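Local coordinates for lantibiotic dehydratase (Microbispora corallina, PDB 5EHK), which probably dehydrates serine and threonine residues of the NAI-107 precursor peptide in a tRNA-dependent reaction of lantibiotic biosynthesis, at residues A[3-9]-A[788-793]; A[957-962]-A[1077-1081]; A[181-185]-A[283-287]. All blocks are in the same frame, centred on the assembly; numbering follows the deposited sequence.

Interaction 1 of 3, residues A[3-9]-A[788-793]; sequences DSPFRAW and VPLERR
Arg793 has chi1 at -170°, so CG stands opposite the backbone N, and a bend at chi3 (-68°) lays its guanidinium across the backbone of residues 4-7. Arg793 NE donates to Ser4 O at 2.9 Å. Arg793 NH2 donates to Phe6 O at 3.1 Å. Both oxygens lie somewhat out of the guanidinium plane, and neither bond is straight. The backbone N of Arg793 makes a straighter bond to Pro5 O, 2.8 Å. One residue thus grips three successive carbonyls. Arg7 CB lies over a face of the same guanidinium, and the two arginine side chains run roughly perpendicular. Glu387 of helix 380-395 pairs with Arg793 NH2 and brings a negative charge here.

The arrangement is an antiparallel strand pairing. Strand 785-792 runs between strands 6-17 and 500-508. Arg7 and Glu791 form the hydrogen-bonded pair, with Arg7 N to Glu791 O 3.1 Å. Ala8 and Leu790 form the next, non-hydrogen-bonded pair. Beyond it, Trp9 N donates to Pro789 O.

Trp9 NE1 donates to Glu791 OE2 at 3.0 Å, reaching it from above the carboxylate plane. Pro789 CB sits over the five-membered ring of Trp9, 3.8 Å from its centroid, a CH-pi contact. Arg554 makes a cation-pi contact with the same indole. Ala8 CB touches Val788 CG2 at 3.7 Å, and Val788 packs on Ile386 of helix 380-395.

Interaction 2 of 3, residues A[957-962]-A[1077-1081]; sequences SAAALA and LLHMT
Leu961 reaches from helix 950-965 to helix 1068-1085 and touches three residues there. Leu961 CD2 meets Leu1078 CD1 at 3.9 Å and Leu1077 CB at 4.0 Å. Leu961 CD1 lies 3.6 Å from Thr1081 OG1. Leu961 lies across Leu1077, whereas Leu961 and Thr1081 run past each other in opposite directions. With chi1 at -166°, Leu961 CG is trans to the backbone N and directed toward the facing helix. There the branch spreads CD1 to Thr1081 and CD2 to Leu1077 and Leu1078.

Leu1078 fills the other part of the contact. Leu1078 CD1 rests on the backbone of the facing helix, 3.6 Å from Ala958 O. That oxygen already accepts the helical bond from Ala962 N, so the methyl packs against an occupied carbonyl. At the far end, Thr1081 CG2 touches Ser957 OG at 3.5 Å. No hydrogen bond joins the two segments. They are held by apolar side chains and by methyls laid on polar atoms.

The segments are antiparallel, with an angle of 151° between their directions and axes 9.7 Å apart. The backbones come nearest at Ala958, whose CA is 6.0 Å from Leu1078 CA, consistent with its small side chain. Thr1081 OG1 is hydrogen-bonded to Asp930 OD1 on helix 920-942, which probably fixes the rotation of this side chain. This helical packing belongs to the C-terminal dehydratase family region. In related enzymes that region eliminates glutamate from the glutamylated peptide, and it probably does so here.

Helix 1044-1059 closes one side, where Arg1046 and Val1050 meet Leu961 and Phe1053 meets Leu1077. Helix 992-997 covers Ala962 with Trp996 and Met997.

Interaction 3 of 3, residues A[181-185]-A[283-287]; sequences VHRLE and TALRP
Thr283 OG1 donates a hydrogen bond of 2.6 Å to Glu185 OE2. Glu185 OE2 accepts through its anti lone pair, the one turned away from OE1. The same Glu185 OE2 is 3.2 Å from Arg286 NE in a salt bridge. It sits over a face of the guanidinium, so the attraction is between charges and no N-H points at it. The carboxylate and guanidinium planes are turned 61° apart.

This joins residues 181-185 of helix 174-185 to the loop that follows strand 281-283. Strands 195-198, 203-205 and 208-212 and helices 235-243, 250-260 and 267-278 come before that loop. They are consistent with the winged helix-turn-helix leader-peptide recognition element of related dehydratases. Backbone bonding of Ala284 with Thr195 ties the loop to strand 195-198.

Glu185 is buried, and OE2 is gripped by both a hydroxyl and a positive charge. These two partners probably favour the ionised carboxylate. Its chain is extended beyond CG (chi2 173°), which carries the oxygens out to the loop. Arg286 is extended as well from CG to NE, and lies across Glu185. Arg286 NH2 comes within 3.2 Å of His182 NE2. Glu279 forms a long, weak ion pair with Arg286 NH1.

Beside the charged groups the contact is apolar. Val181 CG1 touches Leu285 CB at 3.6 Å and Arg286 CG at 3.7 Å. Helix 294-306 backs this layer, with Val298 on Val181 and Leu184, and Val301 on Leu285. Leu285 CD1 rests against Leu184 CB at 3.8 Å.

Overall arrangement
The three contacts lie far apart and do not touch one another. Interaction 1 brings strand 6-17 at the start of the chain onto strand 785-792. Interaction 3 is nested inside the long loop that this pairing closes. Its centre is about 42 Å from that of interaction 1. Interaction 2 follows both along the chain, in the C-terminal family region. Its centre is about 53 Å from the centre of interaction 1 and about 65 Å from that of interaction 3, which lies on the opposite side of the chain's centre. Strand pairing, helix-to-loop contact and helix packing therefore hold separate parts. The wide spacing is consistent with separate glutamylation and elimination regions, as in related dehydratases.

Interaction 1 of 3, residues A[3-9]-A[788-793]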
ATOM      1  N   ASP A   3       5.811  41.132  12.643  1.00 25.54           N
ATOM      2  CA  ASP A   3       4.633  40.288  12.908  1.00 37.38           C
ATOM      3  C   ASP A   3       4.596  38.849  12.291  1.00 30.23           C
ATOM      4  O   ASP A   3       3.851  37.993  12.772  1.00 25.38           O
ATOM      5  CB  ASP A   3       3.323  41.056  12.644  1.00 32.76           C
ATOM      6  CG  ASP A   3       2.114  40.416  13.340  1.00 45.34           C
ATOM      7  OD1 ASP A   3       1.971  40.595  14.575  1.00 54.96           O
ATOM      8  OD2 ASP A   3       1.293  39.754  12.663  1.00 43.18           O
ATOM      9  N   SER A   4       5.368  38.585  11.239  1.00 25.27           N
ATOM     10  CA  SER A   4       5.483  37.218  10.712  1.00 23.13           C
ATOM     11  C   SER A   4       6.320  36.353  11.639  1.00 24.08           C
ATOM     12  O   SER A   4       7.175  36.863  12.335  1.00 23.35           O
ATOM     13  CB  SER A   4       6.130  37.203   9.321  1.00 26.36           C
ATOM     14  OG  SER A   4       6.406  35.868   8.894  1.00 24.70           O
ATOM     15  N   PRO A   5       6.059  35.032  11.672  1.00 30.15           N
ATOM     16  CA  PRO A   5       6.942  34.165  12.457  1.00 21.79           C
ATOM     17  C   PRO A   5       8.303  34.024  11.783  1.00 22.26           C
ATOM     18  O   PRO A   5       9.236  33.540  12.416  1.00 22.15           O
ATOM     19  CB  PRO A   5       6.218  32.821  12.438  1.00 17.87           C
ATOM     20  CG  PRO A   5       5.433  32.837  11.177  1.00 20.61           C
ATOM     21  CD  PRO A   5       4.996  34.265  10.996  1.00 26.11           C
ATOM     22  N   PHE A   6       8.427  34.452  10.532  1.00 17.30           N
ATOM     23  CA  PHE A   6       9.738  34.462   9.885  1.00 23.77           C
ATOM     24  C   PHE A   6      10.224  35.902   9.685  1.00 27.02           C
ATOM     25  O   PHE A   6       9.416  36.804   9.425  1.00 26.24           O
ATOM     26  CB  PHE A   6       9.716  33.725   8.534  1.00 20.86           C
ATOM     27  CG  PHE A   6       9.220  32.315   8.625  1.00 19.20           C
ATOM     28  CD1 PHE A   6       9.986  31.333   9.234  1.00 17.00           C
ATOM     29  CD2 PHE A   6       7.979  31.977   8.113  1.00 19.24           C
ATOM     30  CE1 PHE A   6       9.530  30.041   9.329  1.00 17.10           C
ATOM     31  CE2 PHE A   6       7.508  30.694   8.201  1.00 18.69           C
ATOM     32  CZ  PHE A   6       8.289  29.714   8.818  1.00 21.99           C
ATOM     33  N   ARG A   7      11.536  36.103   9.832  1.00 23.73           N
ATOM     34  CA  ARG A   7      12.189  37.367   9.522  1.00 22.47           C
ATOM     35  C   ARG A   7      13.228  37.071   8.444  1.00 19.25           C
ATOM     36  O   ARG A   7      14.050  36.184   8.618  1.00 16.42           O
ATOM     37  CB  ARG A   7      12.906  37.897  10.772  1.00 25.27           C
ATOM     38  CG  ARG A   7      13.771  39.155  10.552  1.00 27.82           C
ATOM     39  CD  ARG A   7      14.744  39.431  11.735  1.00 27.86           C
ATOM     40  NE  ARG A   7      14.079  39.525  13.035  1.00 34.57           N
ATOM     41  CZ  ARG A   7      13.620  40.654  13.570  1.00 31.83           C
ATOM     42  NH1 ARG A   7      13.752  41.795  12.905  1.00 29.11           N
ATOM     43  NH2 ARG A   7      13.007  40.634  14.755  1.00 25.56           N
ATOM     44  N   ALA A   8      13.209  37.814   7.339  1.00 22.00           N
ATOM     45  CA  ALA A   8      14.222  37.646   6.287  1.00 21.88           C
ATOM     46  C   ALA A   8      15.565  38.252   6.688  1.00 24.82           C
ATOM     47  O   ALA A   8      15.639  39.125   7.560  1.00 30.34           O
ATOM     48  CB  ALA A   8      13.747  38.247   4.967  1.00 20.64           C
ATOM     49  N   TRP A   9      16.631  37.759   6.070  1.00 24.76           N
ATOM     50  CA  TRP A   9      17.980  38.305   6.243  1.00 27.87           C
ATOM     51  C   TRP A   9      18.085  39.702   5.655  1.00 33.09           C
ATOM     52  O   TRP A   9      17.280  40.075   4.808  1.00 35.95           O
ATOM     53  CB  TRP A   9      18.991  37.428   5.513  1.00 27.82           C
ATOM     54  CG  TRP A   9      19.432  36.202   6.223  1.00 22.33           C
ATOM     55  CD1 TRP A   9      18.928  35.682   7.384  1.00 23.16           C
ATOM     56  CD2 TRP A   9      20.487  35.335   5.817  1.00 17.93           C
ATOM     57  NE1 TRP A   9      19.623  34.543   7.728  1.00 20.97           N
ATOM     58  CE2 TRP A   9      20.576  34.304   6.771  1.00 18.03           C
ATOM     59  CE3 TRP A   9      21.371  35.338   4.743  1.00 17.23           C
ATOM     60  CZ2 TRP A   9      21.509  33.286   6.681  1.00 16.33           C
ATOM     61  CZ3 TRP A   9      22.298  34.329   4.652  1.00 21.48           C
ATOM     62  CH2 TRP A   9      22.362  33.313   5.617  1.00 20.00           C
ATOM     63  N   VAL A 788      16.008  34.729  -1.049  1.00 20.24           N
ATOM     64  CA  VAL A 788      15.970  35.361   0.250  1.00 19.53           C
ATOM     65  C   VAL A 788      15.807  34.360   1.374  1.00 17.22           C
ATOM     66  O   VAL A 788      14.799  33.703   1.460  1.00 18.02           O
ATOM     67  CB  VAL A 788      14.879  36.473   0.280  1.00 21.54           C
ATOM     68  CG1 VAL A 788      13.825  36.235  -0.777  1.00 24.04           C
ATOM     69  CG2 VAL A 788      14.286  36.668   1.687  1.00 21.19           C
ATOM     70  N   PRO A 789      16.837  34.221   2.220  1.00 19.90           N
ATOM     71  CA  PRO A 789      16.783  33.367   3.416  1.00 17.30           C
ATOM     72  C   PRO A 789      15.887  33.981   4.482  1.00 18.51           C
ATOM     73  O   PRO A 789      15.721  35.185   4.497  1.00 22.87           O
ATOM     74  CB  PRO A 789      18.235  33.349   3.906  1.00 16.58           C
ATOM     75  CG  PRO A 789      19.048  33.726   2.679  1.00 23.09           C
ATOM     76  CD  PRO A 789      18.199  34.699   1.930  1.00 18.87           C
ATOM     77  N   LEU A 790      15.321  33.159   5.354  1.00 17.70           N
ATOM     78  CA  LEU A 790      14.478  33.612   6.455  1.00 16.53           C
ATOM     79  C   LEU A 790      14.732  32.690   7.646  1.00 17.33           C
ATOM     80  O   LEU A 790      15.017  31.504   7.450  1.00 18.15           O
ATOM     81  CB  LEU A 790      12.993  33.580   6.064  1.00 15.89           C
ATOM     82  CG  LEU A 790      12.529  34.470   4.895  1.00 19.81           C
ATOM     83  CD1 LEU A 790      12.551  33.688   3.614  1.00 24.59           C
ATOM     84  CD2 LEU A 790      11.141  35.099   5.099  1.00 15.26           C
ATOM     85  N   GLU A 791      14.676  33.229   8.865  1.00 12.94           N
ATOM     86  CA  GLU A 791      14.875  32.426  10.073  1.00 13.01           C
ATOM     87  C   GLU A 791      13.664  32.558  10.963  1.00 19.51           C
ATOM     88  O   GLU A 791      12.922  33.534  10.852  1.00 21.15           O
ATOM     89  CB  GLU A 791      16.102  32.881  10.863  1.00 11.78           C
ATOM     90  CG  GLU A 791      17.394  32.934  10.073  1.00 16.33           C
ATOM     91  CD  GLU A 791      18.586  33.399  10.916  1.00 20.06           C
ATOM     92  OE1 GLU A 791      18.379  33.795  12.090  1.00 18.86           O
ATOM     93  OE2 GLU A 791      19.734  33.317  10.414  1.00 19.77           O
ATOM     94  N   ARG A 792      13.460  31.593  11.856  1.00 16.68           N
ATOM     95  CA  ARG A 792      12.426  31.750  12.862  1.00 15.42           C
ATOM     96  C   ARG A 792      12.698  33.049  13.629  1.00 20.72           C
ATOM     97  O   ARG A 792      13.810  33.256  14.123  1.00 23.70           O
ATOM     98  CB  ARG A 792      12.434  30.559  13.803  1.00 15.72           C
ATOM     99  CG  ARG A 792      11.267  30.537  14.782  1.00 19.81           C
ATOM    100  CD  ARG A 792      11.295  29.297  15.702  1.00 18.92           C
ATOM    101  NE  ARG A 792      12.591  29.105  16.353  1.00 19.24           N
ATOM    102  CZ  ARG A 792      13.415  28.098  16.093  1.00 17.11           C
ATOM    103  NH1 ARG A 792      13.068  27.173  15.212  1.00 15.67           N
ATOM    104  NH2 ARG A 792      14.579  28.007  16.725  1.00 17.99           N
ATOM    105  N   ARG A 793      11.699  33.932  13.693  1.00 24.50           N
ATOM    106  CA  ARG A 793      11.834  35.242  14.360  1.00 22.94           C
ATOM    107  C   ARG A 793      12.131  35.070  15.858  1.00 15.10           C
ATOM    108  O   ARG A 793      13.154  35.542  16.338  1.00 18.23           O
ATOM    109  CB  ARG A 793      10.576  36.116  14.117  1.00 23.33           C
ATOM    110  CG  ARG A 793      10.684  37.592  14.551  1.00 18.82           C
ATOM    111  CD  ARG A 793       9.466  38.443  14.119  1.00 16.86           C
ATOM    112  NE  ARG A 793       9.412  38.608  12.668  1.00 22.29           N
ATOM    113  CZ  ARG A 793      10.039  39.569  11.993  1.00 27.76           C
ATOM    114  NH1 ARG A 793      10.765  40.470  12.639  1.00 25.91           N
ATOM    115  NH2 ARG A 793       9.962  39.624  10.669  1.00 27.54           N
TER

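Interaction 2 of 3, residues A[957-962]-A[1077-1081]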
ATOM      1  N   SER A 957      -8.930 -10.560  35.852  1.00 21.53           N
ATOM      2  CA  SER A 957      -7.516 -10.925  35.864  1.00 19.01           C
ATOM      3  C   SER A 957      -6.608  -9.691  35.973  1.00 16.92           C
ATOM      4  O   SER A 957      -5.633  -9.711  36.718  1.00 18.08           O
ATOM      5  CB  SER A 957      -7.155 -11.777  34.647  1.00 16.88           C
ATOM      6  OG  SER A 957      -5.928 -12.455  34.832  1.00 13.99           O
ATOM      7  N   ALA A 958      -6.939  -8.607  35.283  1.00 15.83           N
ATOM      8  CA  ALA A 958      -6.145  -7.385  35.424  1.00 15.93           C
ATOM      9  C   ALA A 958      -6.141  -6.876  36.857  1.00 22.84           C
ATOM     10  O   ALA A 958      -5.074  -6.620  37.435  1.00 23.23           O
ATOM     11  CB  ALA A 958      -6.636  -6.325  34.522  1.00 15.45           C
ATOM     12  N   ALA A 959      -7.334  -6.745  37.432  1.00 23.23           N
ATOM     13  CA  ALA A 959      -7.473  -6.157  38.759  1.00 23.99           C
ATOM     14  C   ALA A 959      -6.807  -7.021  39.810  1.00 23.26           C
ATOM     15  O   ALA A 959      -6.195  -6.512  40.762  1.00 19.02           O
ATOM     16  CB  ALA A 959      -8.923  -5.961  39.091  1.00 25.85           C
ATOM     17  N   ALA A 960      -6.902  -8.331  39.610  1.00 23.01           N
ATOM     18  CA  ALA A 960      -6.281  -9.284  40.520  1.00 24.26           C
ATOM     19  C   ALA A 960      -4.750  -9.191  40.480  1.00 27.49           C
ATOM     20  O   ALA A 960      -4.092  -9.354  41.518  1.00 24.05           O
ATOM     21  CB  ALA A 960      -6.736 -10.688  40.200  1.00 23.08           C
ATOM     22  N   LEU A 961      -4.186  -8.940  39.296  1.00 21.79           N
ATOM     23  CA  LEU A 961      -2.743  -8.757  39.193  1.00 20.41           C
ATOM     24  C   LEU A 961      -2.298  -7.466  39.874  1.00 21.76           C
ATOM     25  O   LEU A 961      -1.336  -7.466  40.633  1.00 23.08           O
ATOM     26  CB  LEU A 961      -2.271  -8.799  37.735  1.00 21.49           C
ATOM     27  CG  LEU A 961      -0.766  -8.949  37.463  1.00 20.54           C
ATOM     28  CD1 LEU A 961      -0.546  -9.724  36.173  1.00 20.61           C
ATOM     29  CD2 LEU A 961      -0.057  -7.602  37.374  1.00 13.59           C
ATOM     30  N   ALA A 962      -2.995  -6.369  39.581  1.00 24.89           N
ATOM     31  CA  ALA A 962      -2.741  -5.078  40.225  1.00 21.65           C
ATOM     32  C   ALA A 962      -2.750  -5.171  41.740  1.00 25.26           C
ATOM     33  O   ALA A 962      -1.858  -4.607  42.378  1.00 27.94           O
ATOM     34  CB  ALA A 962      -3.737  -4.042  39.760  1.00 21.88           C
ATOM     35  N   LEU A1077       3.175  -6.013  32.640  1.00 23.99           N
ATOM     36  CA  LEU A1077       2.521  -7.178  33.219  1.00 17.64           C
ATOM     37  C   LEU A1077       1.014  -7.151  32.958  1.00 21.13           C
ATOM     38  O   LEU A1077       0.427  -8.186  32.660  1.00 23.10           O
ATOM     39  CB  LEU A1077       2.846  -7.320  34.704  1.00 17.29           C
ATOM     40  CG  LEU A1077       4.212  -7.896  35.103  1.00 15.37           C
ATOM     41  CD1 LEU A1077       4.401  -7.863  36.597  1.00 12.53           C
ATOM     42  CD2 LEU A1077       4.354  -9.327  34.611  1.00 16.58           C
ATOM     43  N   LEU A1078       0.385  -5.979  33.053  1.00 23.18           N
ATOM     44  CA  LEU A1078      -1.030  -5.876  32.694  1.00 22.54           C
ATOM     45  C   LEU A1078      -1.279  -6.211  31.221  1.00 24.88           C
ATOM     46  O   LEU A1078      -2.231  -6.962  30.899  1.00 17.23           O
ATOM     47  CB  LEU A1078      -1.671  -4.518  33.047  1.00 18.87           C
ATOM     48  CG  LEU A1078      -2.061  -4.095  34.476  1.00 20.78           C
ATOM     49  CD1 LEU A1078      -2.438  -5.257  35.425  1.00 13.80           C
ATOM     50  CD2 LEU A1078      -1.023  -3.200  35.077  1.00 23.75           C
ATOM     51  N   HIS A1079      -0.449  -5.630  30.343  1.00 22.23           N
ATOM     52  CA  HIS A1079      -0.530  -5.877  28.894  1.00 22.37           C
ATOM     53  C   HIS A1079      -0.411  -7.384  28.533  1.00 19.09           C
ATOM     54  O   HIS A1079      -1.236  -7.919  27.796  1.00 16.97           O
ATOM     55  CB  HIS A1079       0.516  -5.045  28.124  1.00 20.67           C
ATOM     56  CG  HIS A1079       0.640  -5.414  26.675  1.00 18.58           C
ATOM     57  ND1 HIS A1079      -0.442  -5.447  25.818  1.00 15.01           N
ATOM     58  CD2 HIS A1079       1.709  -5.796  25.941  1.00 20.99           C
ATOM     59  CE1 HIS A1079      -0.040  -5.821  24.617  1.00 18.36           C
ATOM     60  NE2 HIS A1079       1.261  -6.042  24.664  1.00 19.16           N
ATOM     61  N   MET A1080       0.589  -8.075  29.071  1.00 17.70           N
ATOM     62  CA  MET A1080       0.749  -9.502  28.775  1.00 18.46           C
ATOM     63  C   MET A1080      -0.401 -10.384  29.269  1.00 18.45           C
ATOM     64  O   MET A1080      -0.683 -11.421  28.664  1.00 16.84           O
ATOM     65  CB  MET A1080       2.109 -10.031  29.264  1.00 14.60           C
ATOM     66  CG  MET A1080       3.329  -9.517  28.481  1.00 16.36           C
ATOM     67  SD  MET A1080       3.463 -10.027  26.737  1.00 18.98           S
ATOM     68  CE  MET A1080       2.370  -8.925  25.879  1.00 21.03           C
ATOM     69  N   THR A1081      -1.065  -9.982  30.351  1.00 18.67           N
ATOM     70  CA  THR A1081      -2.208 -10.746  30.821  1.00 16.93           C
ATOM     71  C   THR A1081      -3.314 -10.605  29.792  1.00 17.35           C
ATOM     72  O   THR A1081      -4.002 -11.572  29.477  1.00 19.42           O
ATOM     73  CB  THR A1081      -2.658 -10.358  32.250  1.00 16.29           C
ATOM     74  OG1 THR A1081      -1.945 -11.170  33.190  1.00 24.21           O
ATOM     75  CG2 THR A1081      -4.112 -10.653  32.464  1.00 15.64           C
TER

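Interaction 3 of 3, residues A[181-185]-A[283-287]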
ATOM      1  N   VAL A 181      44.577  13.282  -8.702  1.00 45.34           N
ATOM      2  CA  VAL A 181      44.839  13.032  -7.286  1.00 43.66           C
ATOM      3  C   VAL A 181      45.149  11.555  -7.085  1.00 43.94           C
ATOM      4  O   VAL A 181      46.026  11.189  -6.296  1.00 43.44           O
ATOM      5  CB  VAL A 181      43.625  13.434  -6.403  1.00 45.24           C
ATOM      6  CG1 VAL A 181      43.880  13.092  -4.948  1.00 36.73           C
ATOM      7  CG2 VAL A 181      43.297  14.930  -6.557  1.00 35.18           C
ATOM      8  N   HIS A 182      44.440  10.716  -7.837  1.00 45.60           N
ATOM      9  CA  HIS A 182      44.667   9.273  -7.853  1.00 44.11           C
ATOM     10  C   HIS A 182      46.104   8.940  -8.242  1.00 46.28           C
ATOM     11  O   HIS A 182      46.738   8.084  -7.625  1.00 50.92           O
ATOM     12  CB  HIS A 182      43.720   8.611  -8.850  1.00 38.13           C
ATOM     13  CG  HIS A 182      42.286   8.637  -8.431  1.00 43.81           C
ATOM     14  ND1 HIS A 182      41.260   8.271  -9.272  1.00 48.92           N
ATOM     15  CD2 HIS A 182      41.708   8.991  -7.258  1.00 40.91           C
ATOM     16  CE1 HIS A 182      40.107   8.394  -8.637  1.00 43.39           C
ATOM     17  NE2 HIS A 182      40.351   8.836  -7.416  1.00 41.91           N
ATOM     18  N   ARG A 183      46.620   9.636  -9.255  1.00 47.71           N
ATOM     19  CA  ARG A 183      47.969   9.386  -9.755  1.00 44.82           C
ATOM     20  C   ARG A 183      48.971   9.816  -8.715  1.00 46.31           C
ATOM     21  O   ARG A 183      50.002   9.172  -8.543  1.00 53.91           O
ATOM     22  CB  ARG A 183      48.215  10.133 -11.064  1.00 45.31           C
ATOM     23  CG  ARG A 183      47.561   9.495 -12.294  1.00 55.08           C
ATOM     24  CD  ARG A 183      47.510  10.466 -13.470  1.00 58.40           C
ATOM     25  NE  ARG A 183      48.826  10.977 -13.853  1.00 66.57           N
ATOM     26  CZ  ARG A 183      49.016  12.055 -14.612  1.00 65.84           C
ATOM     27  NH1 ARG A 183      47.977  12.756 -15.049  1.00 58.30           N
ATOM     28  NH2 ARG A 183      50.246  12.449 -14.913  1.00 70.48           N
ATOM     29  N   LEU A 184      48.659  10.889  -8.001  1.00 41.07           N
ATOM     30  CA  LEU A 184      49.483  11.302  -6.881  1.00 42.98           C
ATOM     31  C   LEU A 184      49.403  10.289  -5.714  1.00 52.98           C
ATOM     32  O   LEU A 184      50.377  10.119  -4.971  1.00 49.89           O
ATOM     33  CB  LEU A 184      49.056  12.696  -6.414  1.00 41.97           C
ATOM     34  CG  LEU A 184      49.433  13.896  -7.293  1.00 41.18           C
ATOM     35  CD1 LEU A 184      49.281  15.199  -6.527  1.00 37.18           C
ATOM     36  CD2 LEU A 184      50.839  13.764  -7.821  1.00 49.30           C
ATOM     37  N   GLU A 185      48.271   9.582  -5.589  1.00 49.17           N
ATOM     38  CA  GLU A 185      48.033   8.654  -4.465  1.00 49.78           C
ATOM     39  C   GLU A 185      48.805   7.335  -4.615  1.00 51.05           C
ATOM     40  O   GLU A 185      49.022   6.610  -3.641  1.00 47.64           O
ATOM     41  CB  GLU A 185      46.524   8.387  -4.252  1.00 49.53           C
ATOM     42  CG  GLU A 185      45.774   9.478  -3.432  1.00 51.73           C
ATOM     43  CD  GLU A 185      44.236   9.298  -3.374  1.00 45.28           C
ATOM     44  OE1 GLU A 185      43.657   8.578  -4.225  1.00 39.34           O
ATOM     45  OE2 GLU A 185      43.605   9.895  -2.469  1.00 42.43           O
ATOM     46  N   THR A 283      43.180   9.918   1.556  1.00 32.91           N
ATOM     47  CA  THR A 283      44.393  10.738   1.696  1.00 32.25           C
ATOM     48  C   THR A 283      43.997  12.199   1.777  1.00 28.94           C
ATOM     49  O   THR A 283      42.919  12.567   1.310  1.00 30.38           O
ATOM     50  CB  THR A 283      45.418  10.527   0.544  1.00 30.89           C
ATOM     51  OG1 THR A 283      44.932  11.133  -0.662  1.00 37.67           O
ATOM     52  CG2 THR A 283      45.639   9.051   0.289  1.00 29.32           C
ATOM     53  N   ALA A 284      44.846  13.022   2.389  1.00 30.43           N
ATOM     54  CA  ALA A 284      44.578  14.456   2.486  1.00 30.47           C
ATOM     55  C   ALA A 284      44.610  15.114   1.104  1.00 29.11           C
ATOM     56  O   ALA A 284      44.083  16.210   0.912  1.00 30.02           O
ATOM     57  CB  ALA A 284      45.570  15.126   3.419  1.00 26.93           C
ATOM     58  N   LEU A 285      45.215  14.422   0.144  1.00 26.28           N
ATOM     59  CA  LEU A 285      45.261  14.894  -1.230  1.00 33.75           C
ATOM     60  C   LEU A 285      43.890  15.233  -1.816  1.00 35.73           C
ATOM     61  O   LEU A 285      43.745  16.216  -2.538  1.00 38.45           O
ATOM     62  CB  LEU A 285      45.999  13.894  -2.124  1.00 34.98           C
ATOM     63  CG  LEU A 285      47.498  13.814  -1.848  1.00 37.85           C
ATOM     64  CD1 LEU A 285      48.136  12.756  -2.723  1.00 41.40           C
ATOM     65  CD2 LEU A 285      48.123  15.170  -2.093  1.00 32.80           C
ATOM     66  N   ARG A 286      42.890  14.417  -1.507  1.00 34.41           N
ATOM     67  CA  ARG A 286      41.528  14.639  -1.984  1.00 30.82           C
ATOM     68  C   ARG A 286      40.913  15.877  -1.337  1.00 28.92           C
ATOM     69  O   ARG A 286      41.098  16.137  -0.136  1.00 24.98           O
ATOM     70  CB  ARG A 286      40.697  13.375  -1.751  1.00 35.85           C
ATOM     71  CG  ARG A 286      41.128  12.219  -2.644  1.00 30.18           C
ATOM     72  CD  ARG A 286      40.339  10.970  -2.375  1.00 32.15           C
ATOM     73  NE  ARG A 286      40.559   9.964  -3.407  1.00 32.56           N
ATOM     74  CZ  ARG A 286      40.194   8.688  -3.306  1.00 44.11           C
ATOM     75  NH1 ARG A 286      39.682   8.224  -2.167  1.00 48.84           N
ATOM     76  NH2 ARG A 286      40.406   7.855  -4.320  1.00 45.13           N
ATOM     77  N   PRO A 287      40.233  16.685  -2.157  1.00 30.30           N
ATOM     78  CA  PRO A 287      39.671  17.971  -1.738  1.00 25.37           C
ATOM     79  C   PRO A 287      38.587  17.753  -0.697  1.00 28.19           C
ATOM     80  O   PRO A 287      37.680  16.964  -0.958  1.00 32.68           O
ATOM     81  CB  PRO A 287      39.065  18.528  -3.030  1.00 23.42           C
ATOM     82  CG  PRO A 287      39.716  17.763  -4.152  1.00 25.84           C
ATOM     83  CD  PRO A 287      39.970  16.400  -3.579  1.00 32.85           C
TER